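Local coordinates for protein replicative DNA helicase (Nostoc punctiforme, PDB 4O1R) that forms an intein that probably excises itself from the host helicase by protein splicing and joins the flanking segments with a peptide bond, at residues A[55-60]-A[120-125]; A[63-68]-A[108-113]. One frame throughout, in Å; residues are numbered along the deposited sequence.

Interaction 1: residues A[55-60]-A[120-125]; sequences GIKPLF and EEVFDL
Ile56 and Glu121 meet as a non-hydrogen-bonded antiparallel pair, their CA atoms 4.0 Å apart, at a corner of the all-beta HINT (Hedgehog/intein) fold. Strand 42-55 ends here and strand 57-64 begins, its first residues 57-60 running at 81° to 120-125, yet backbone bonds grip both sides of the bend. Val122 N gives its hydrogen to Gly55 O at 2.8 Å, while Lys57 and Glu120 exchange two bonds, the shorter from Lys57 N to Glu120 O at 3.0 Å. Past the corner, side chains take over. Glu120 crosses Leu59 at about a right angle: its CB lies 3.8 Å from Leu59 CD1, CG and CD follow at similar range, and OE1 passes the same methyl at 3.9 Å. At the tip, OE2 goes on to a salt bridge with Arg71. In Leu59, chi1 of -75° sets CG beside the backbone N, and chi2 of 170° then sends CD1 to Glu120 and CD2 to Val122, the leucine and valine sliding past each other in opposite directions. Were Leu59 cut back to an alanine, a gap would probably open beside Val122 and the Glu120 methylenes would lose their apolar neighbour. The closest of these apolar contacts joins Leu59 CD2 to Val122 CG1, at 3.5 Å.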
loop_
_atom_site.group_PDB
_atom_site.type_symbol
_atom_site.label_atom_id
_atom_site.label_comp_id
_atom_site.label_asym_id
_atom_site.label_seq_id
_atom_site.Cartn_x
_atom_site.Cartn_y
_atom_site.Cartn_z
ATOM N N GLY A 55 -8.970 4.096 -13.457
ATOM C CA GLY A 55 -8.934 3.611 -14.843
ATOM C C GLY A 55 -8.061 2.380 -14.981
ATOM O O GLY A 55 -7.715 1.741 -13.982
ATOM N N ILE A 56 -7.722 2.048 -16.223
ATOM C CA ILE A 56 -6.887 0.901 -16.529
ATOM C C ILE A 56 -5.467 1.386 -16.742
ATOM O O ILE A 56 -5.233 2.280 -17.561
ATOM C CB ILE A 56 -7.419 0.183 -17.776
ATOM C CG1 ILE A 56 -8.780 -0.463 -17.466
ATOM C CG2 ILE A 56 -6.407 -0.869 -18.256
ATOM C CD1 ILE A 56 -9.562 -0.914 -18.698
ATOM N N LYS A 57 -4.525 0.825 -15.981
ATOM C CA LYS A 57 -3.136 1.278 -16.003
ATOM C C LYS A 57 -2.190 0.087 -15.924
ATOM O O LYS A 57 -2.582 -0.997 -15.482
ATOM C CB LYS A 57 -2.875 2.239 -14.828
ATOM C CG LYS A 57 -3.614 3.558 -15.055
ATOM C CD LYS A 57 -3.372 4.567 -13.967
ATOM C CE LYS A 57 -4.488 5.593 -13.932
ATOM N NZ LYS A 57 -4.516 6.446 -15.145
ATOM N N PRO A 58 -0.923 0.286 -16.321
ATOM C CA PRO A 58 0.092 -0.765 -16.174
ATOM C C PRO A 58 0.429 -1.041 -14.714
ATOM O O PRO A 58 0.517 -0.118 -13.897
ATOM C CB PRO A 58 1.314 -0.191 -16.922
ATOM C CG PRO A 58 0.799 0.963 -17.732
ATOM C CD PRO A 58 -0.367 1.496 -16.958
ATOM N N LEU A 59 0.585 -2.319 -14.399
ATOM C CA LEU A 59 0.903 -2.778 -13.054
ATOM C C LEU A 59 2.235 -3.490 -13.015
ATOM O O LEU A 59 2.602 -4.189 -13.975
ATOM C CB LEU A 59 -0.174 -3.746 -12.548
ATOM C CG LEU A 59 -1.492 -3.106 -12.117
ATOM C CD1 LEU A 59 -2.546 -4.165 -11.878
ATOM C CD2 LEU A 59 -1.294 -2.229 -10.879
ATOM N N PHE A 60 2.906 -3.351 -11.869
ATOM C CA PHE A 60 4.129 -4.098 -11.571
ATOM C C PHE A 60 3.905 -4.892 -10.300
ATOM O O PHE A 60 3.347 -4.368 -9.340
ATOM C CB PHE A 60 5.302 -3.134 -11.370
ATOM C CG PHE A 60 5.680 -2.390 -12.618
ATOM C CD1 PHE A 60 4.945 -1.271 -13.021
ATOM C CD2 PHE A 60 6.738 -2.822 -13.410
ATOM C CE1 PHE A 60 5.257 -0.588 -14.199
ATOM C CE2 PHE A 60 7.059 -2.143 -14.593
ATOM C CZ PHE A 60 6.320 -1.031 -14.973
ATOM N N GLU A 120 -4.529 -3.535 -15.804
ATOM C CA GLU A 120 -5.826 -3.847 -15.204
ATOM C C GLU A 120 -6.430 -2.565 -14.697
ATOM O O GLU A 120 -5.736 -1.553 -14.590
ATOM C CB GLU A 120 -5.674 -4.779 -13.987
ATOM C CG GLU A 120 -5.020 -6.111 -14.260
ATOM C CD GLU A 120 -5.084 -7.056 -13.081
ATOM O OE1 GLU A 120 -5.564 -6.669 -11.989
ATOM O OE2 GLU A 120 -4.644 -8.205 -13.254
ATOM N N GLU A 121 -7.710 -2.596 -14.358
ATOM C CA GLU A 121 -8.292 -1.486 -13.613
ATOM C C GLU A 121 -7.585 -1.345 -12.258
ATOM O O GLU A 121 -7.252 -2.344 -11.607
ATOM C CB GLU A 121 -9.800 -1.666 -13.422
ATOM C CG GLU A 121 -10.453 -0.419 -12.869
ATOM C CD GLU A 121 -11.955 -0.504 -12.782
ATOM O OE1 GLU A 121 -12.516 -1.610 -12.917
ATOM O OE2 GLU A 121 -12.567 0.559 -12.570
ATOM N N VAL A 122 -7.316 -0.105 -11.856
ATOM C CA VAL A 122 -6.588 0.150 -10.616
ATOM C C VAL A 122 -7.349 1.142 -9.742
ATOM O O VAL A 122 -8.190 1.907 -10.233
ATOM C CB VAL A 122 -5.127 0.607 -10.877
ATOM C CG1 VAL A 122 -4.322 -0.514 -11.493
ATOM C CG2 VAL A 122 -5.088 1.835 -11.755
ATOM N N PHE A 123 -7.053 1.103 -8.443
ATOM C CA PHE A 123 -7.870 1.741 -7.414
ATOM C C PHE A 123 -6.998 2.391 -6.371
ATOM O O PHE A 123 -5.855 1.986 -6.140
ATOM C CB PHE A 123 -8.754 0.682 -6.730
ATOM C CG PHE A 123 -9.649 -0.053 -7.681
ATOM C CD1 PHE A 123 -9.183 -1.168 -8.382
ATOM C CD2 PHE A 123 -10.955 0.375 -7.894
ATOM C CE1 PHE A 123 -10.000 -1.842 -9.287
ATOM C CE2 PHE A 123 -11.779 -0.302 -8.788
ATOM C CZ PHE A 123 -11.301 -1.411 -9.479
ATOM N N ASP A 124 -7.565 3.378 -5.699
ATOM C CA ASP A 124 -6.838 4.068 -4.645
ATOM C C ASP A 124 -7.797 4.500 -3.548
ATOM O O ASP A 124 -9.024 4.525 -3.740
ATOM C CB ASP A 124 -6.104 5.286 -5.244
ATOM C CG ASP A 124 -5.041 5.875 -4.318
ATOM O OD1 ASP A 124 -4.529 5.165 -3.420
ATOM O OD2 ASP A 124 -4.694 7.061 -4.516
ATOM N N LEU A 125 -7.199 4.809 -2.396
ATOM C CA LEU A 125 -7.896 5.354 -1.233
ATOM C C LEU A 125 -7.293 6.685 -0.888
ATOM O O LEU A 125 -6.081 6.850 -0.964
ATOM C CB LEU A 125 -7.713 4.447 -0.017
ATOM C CG LEU A 125 -8.063 2.968 -0.130
ATOM C CD1 LEU A 125 -7.856 2.260 1.205
ATOM C CD2 LEU A 125 -9.491 2.800 -0.602
#

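Interaction 2: residues A[63-68]-A[108-113]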
loop_
_atom_site.group_PDB
_atom_site.type_symbol
_atom_site.label_atom_id
_atom_site.label_comp_id
_atom_site.label_asym_id
_atom_site.label_seq_id
_atom_site.Cartn_x
_atom_site.Cartn_y
_atom_site.Cartn_z
ATOM N N THR A 63 7.697 -8.084 -4.971
ATOM C CA THR A 63 7.743 -9.151 -3.968
ATOM C C THR A 63 8.892 -8.905 -3.012
ATOM O O THR A 63 9.981 -8.505 -3.442
ATOM C CB THR A 63 7.909 -10.527 -4.650
ATOM O OG1 THR A 63 6.888 -10.685 -5.640
ATOM C CG2 THR A 63 7.799 -11.678 -3.651
ATOM N N THR A 64 8.659 -9.148 -1.725
ATOM C CA THR A 64 9.700 -8.970 -0.717
ATOM C C THR A 64 10.254 -10.322 -0.259
ATOM O O THR A 64 9.664 -11.378 -0.518
ATOM C CB THR A 64 9.195 -8.170 0.511
ATOM O OG1 THR A 64 8.330 -9.004 1.301
ATOM C CG2 THR A 64 8.456 -6.891 0.089
ATOM N N ARG A 65 11.364 -10.270 0.473
ATOM C CA ARG A 65 12.058 -11.466 0.960
ATOM C C ARG A 65 11.190 -12.323 1.887
ATOM O O ARG A 65 11.281 -13.552 1.842
ATOM C CB ARG A 65 13.375 -11.060 1.627
ATOM C CG ARG A 65 14.261 -12.208 2.120
ATOM C CD ARG A 65 15.638 -11.689 2.597
ATOM N NE ARG A 65 15.521 -10.646 3.631
ATOM C CZ ARG A 65 16.469 -9.752 3.938
ATOM N NH1 ARG A 65 17.641 -9.747 3.312
ATOM N NH2 ARG A 65 16.235 -8.845 4.879
ATOM N N LEU A 66 10.351 -11.688 2.703
ATOM C CA LEU A 66 9.418 -12.400 3.592
ATOM C C LEU A 66 8.239 -12.983 2.842
ATOM O O LEU A 66 7.430 -13.726 3.419
ATOM C CB LEU A 66 8.876 -11.469 4.674
ATOM C CG LEU A 66 9.813 -11.061 5.806
ATOM C CD1 LEU A 66 9.013 -10.254 6.751
ATOM C CD2 LEU A 66 10.395 -12.236 6.550
ATOM N N GLY A 67 8.115 -12.621 1.566
ATOM C CA GLY A 67 7.075 -13.167 0.699
ATOM C C GLY A 67 5.865 -12.283 0.502
ATOM O O GLY A 67 4.885 -12.706 -0.121
ATOM N N ARG A 68 5.913 -11.049 0.994
ATOM C CA ARG A 68 4.808 -10.119 0.760
ATOM C C ARG A 68 4.829 -9.678 -0.693
ATOM O O ARG A 68 5.889 -9.635 -1.313
ATOM C CB ARG A 68 4.892 -8.952 1.724
ATOM C CG ARG A 68 4.995 -9.490 3.145
ATOM C CD ARG A 68 4.268 -8.688 4.138
ATOM N NE ARG A 68 4.571 -9.192 5.476
ATOM C CZ ARG A 68 4.509 -8.449 6.576
ATOM N NH1 ARG A 68 4.150 -7.164 6.510
ATOM N NH2 ARG A 68 4.805 -9.001 7.743
ATOM N N TRP A 108 12.037 -3.457 8.001
ATOM C CA TRP A 108 12.523 -3.092 6.673
ATOM C C TRP A 108 12.848 -4.332 5.863
ATOM O O TRP A 108 13.920 -4.918 6.033
ATOM C CB TRP A 108 13.773 -2.228 6.818
ATOM C CG TRP A 108 13.497 -0.940 7.522
ATOM C CD1 TRP A 108 13.712 -0.666 8.841
ATOM C CD2 TRP A 108 12.921 0.248 6.953
ATOM N NE1 TRP A 108 13.324 0.621 9.124
ATOM C CE2 TRP A 108 12.837 1.206 7.983
ATOM C CE3 TRP A 108 12.492 0.605 5.665
ATOM C CZ2 TRP A 108 12.322 2.493 7.777
ATOM C CZ3 TRP A 108 11.979 1.892 5.466
ATOM C CH2 TRP A 108 11.903 2.818 6.515
ATOM N N ASP A 109 11.934 -4.728 4.985
ATOM C CA ASP A 109 12.100 -5.964 4.227
ATOM C C ASP A 109 12.774 -5.680 2.890
ATOM O O ASP A 109 12.580 -4.626 2.289
ATOM C CB ASP A 109 10.744 -6.645 4.008
ATOM C CG ASP A 109 10.863 -8.145 3.740
ATOM O OD1 ASP A 109 11.972 -8.719 3.815
ATOM O OD2 ASP A 109 9.808 -8.735 3.490
ATOM N N GLU A 110 13.533 -6.645 2.411
ATOM C CA GLU A 110 14.243 -6.532 1.149
ATOM C C GLU A 110 13.338 -6.860 -0.041
ATOM O O GLU A 110 12.612 -7.865 -0.018
ATOM C CB GLU A 110 15.400 -7.535 1.181
ATOM C CG GLU A 110 16.313 -7.438 -0.011
ATOM C CD GLU A 110 17.177 -8.657 -0.197
ATOM O OE1 GLU A 110 16.677 -9.789 -0.024
ATOM O OE2 GLU A 110 18.339 -8.479 -0.570
ATOM N N ILE A 111 13.405 -6.038 -1.088
ATOM C CA ILE A 111 12.753 -6.360 -2.362
ATOM C C ILE A 111 13.549 -7.441 -3.080
ATOM O O ILE A 111 14.769 -7.286 -3.284
ATOM C CB ILE A 111 12.679 -5.123 -3.269
ATOM C CG1 ILE A 111 11.807 -4.043 -2.626
ATOM C CG2 ILE A 111 12.123 -5.500 -4.660
ATOM C CD1 ILE A 111 11.969 -2.684 -3.259
ATOM N N VAL A 112 12.872 -8.531 -3.450
ATOM C CA VAL A 112 13.522 -9.610 -4.223
ATOM C C VAL A 112 13.157 -9.619 -5.705
ATOM O O VAL A 112 13.897 -10.172 -6.518
ATOM C CB VAL A 112 13.321 -11.023 -3.594
ATOM C CG1 VAL A 112 13.932 -11.085 -2.195
ATOM C CG2 VAL A 112 11.862 -11.405 -3.554
ATOM N N SER A 113 12.039 -8.992 -6.061
ATOM C CA SER A 113 11.653 -8.923 -7.464
ATOM C C SER A 113 10.678 -7.809 -7.739
ATOM O O SER A 113 9.829 -7.488 -6.901
ATOM C CB SER A 113 11.094 -10.269 -7.946
ATOM O OG SER A 113 9.936 -10.603 -7.250
HETATM O O HOH W 1 7.554 -9.638 -8.157
HETATM O O HOH W 2 13.286 -10.437 5.407
#
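Two first torsions bring Thr64 and Asp109 together beside a classic beta bulge: Asp109 swings CG anti to its backbone nitrogen (chi1 -157°), and Thr64 holds OG1 between its own N and carbonyl carbon (chi1 74°). The hydroxyl of Thr64 then donates to Asp109 OD2 at 2.7 Å, coming from above the carboxylate plane. Leu66 N donates to the syn lone pair of Asp109 OD2, 3.1 Å away, and Tyr107 OH adds a further bond. One carboxylate oxygen thus pins the type I turn Thr64 to Gly67 to the neighbouring strand. In the bulge itself, Val112 and Ser113 both face Thr63, whose O accepts from Val112 N at 2.9 Å and weakly from Ser113 N at 3.4 Å. Arg65 bends at its third torsion, laying the guanidinium across Glu110, whose CB sits 3.7 Å above the centre of one face. The accompanying salt bridge, Arg65 NH1 to Glu110 OE1 at 3.5 Å, is a matter of charge alone, since the oxygen lies well out of the guanidinium plane. At the edge of that group a water accepts from Arg65 NE at 2.9 Å and donates a hydrogen bond to Asp109 OD1.

From the N terminus, the chain runs along strand 42-55, turns the corner at 55-60 and follows strand 57-64 to the turn within 63-68. It then returns as strand 69-72 and visits strands 77-80, 83-86 and 95-99 before entering the long strand 106-126. The first part of that strand, 108-113, closes the inner loop in interaction 2; its later part, 120-125, closes the outer one in interaction 1, so the two contacts nest rather than cross. Their centres lie about 21 Å apart, near the two ends of one antiparallel pairing. Together they tie strand 57-64 to strand 106-126, which thereby joins it to strands 42-55 and 95-99 in one curled antiparallel sheet.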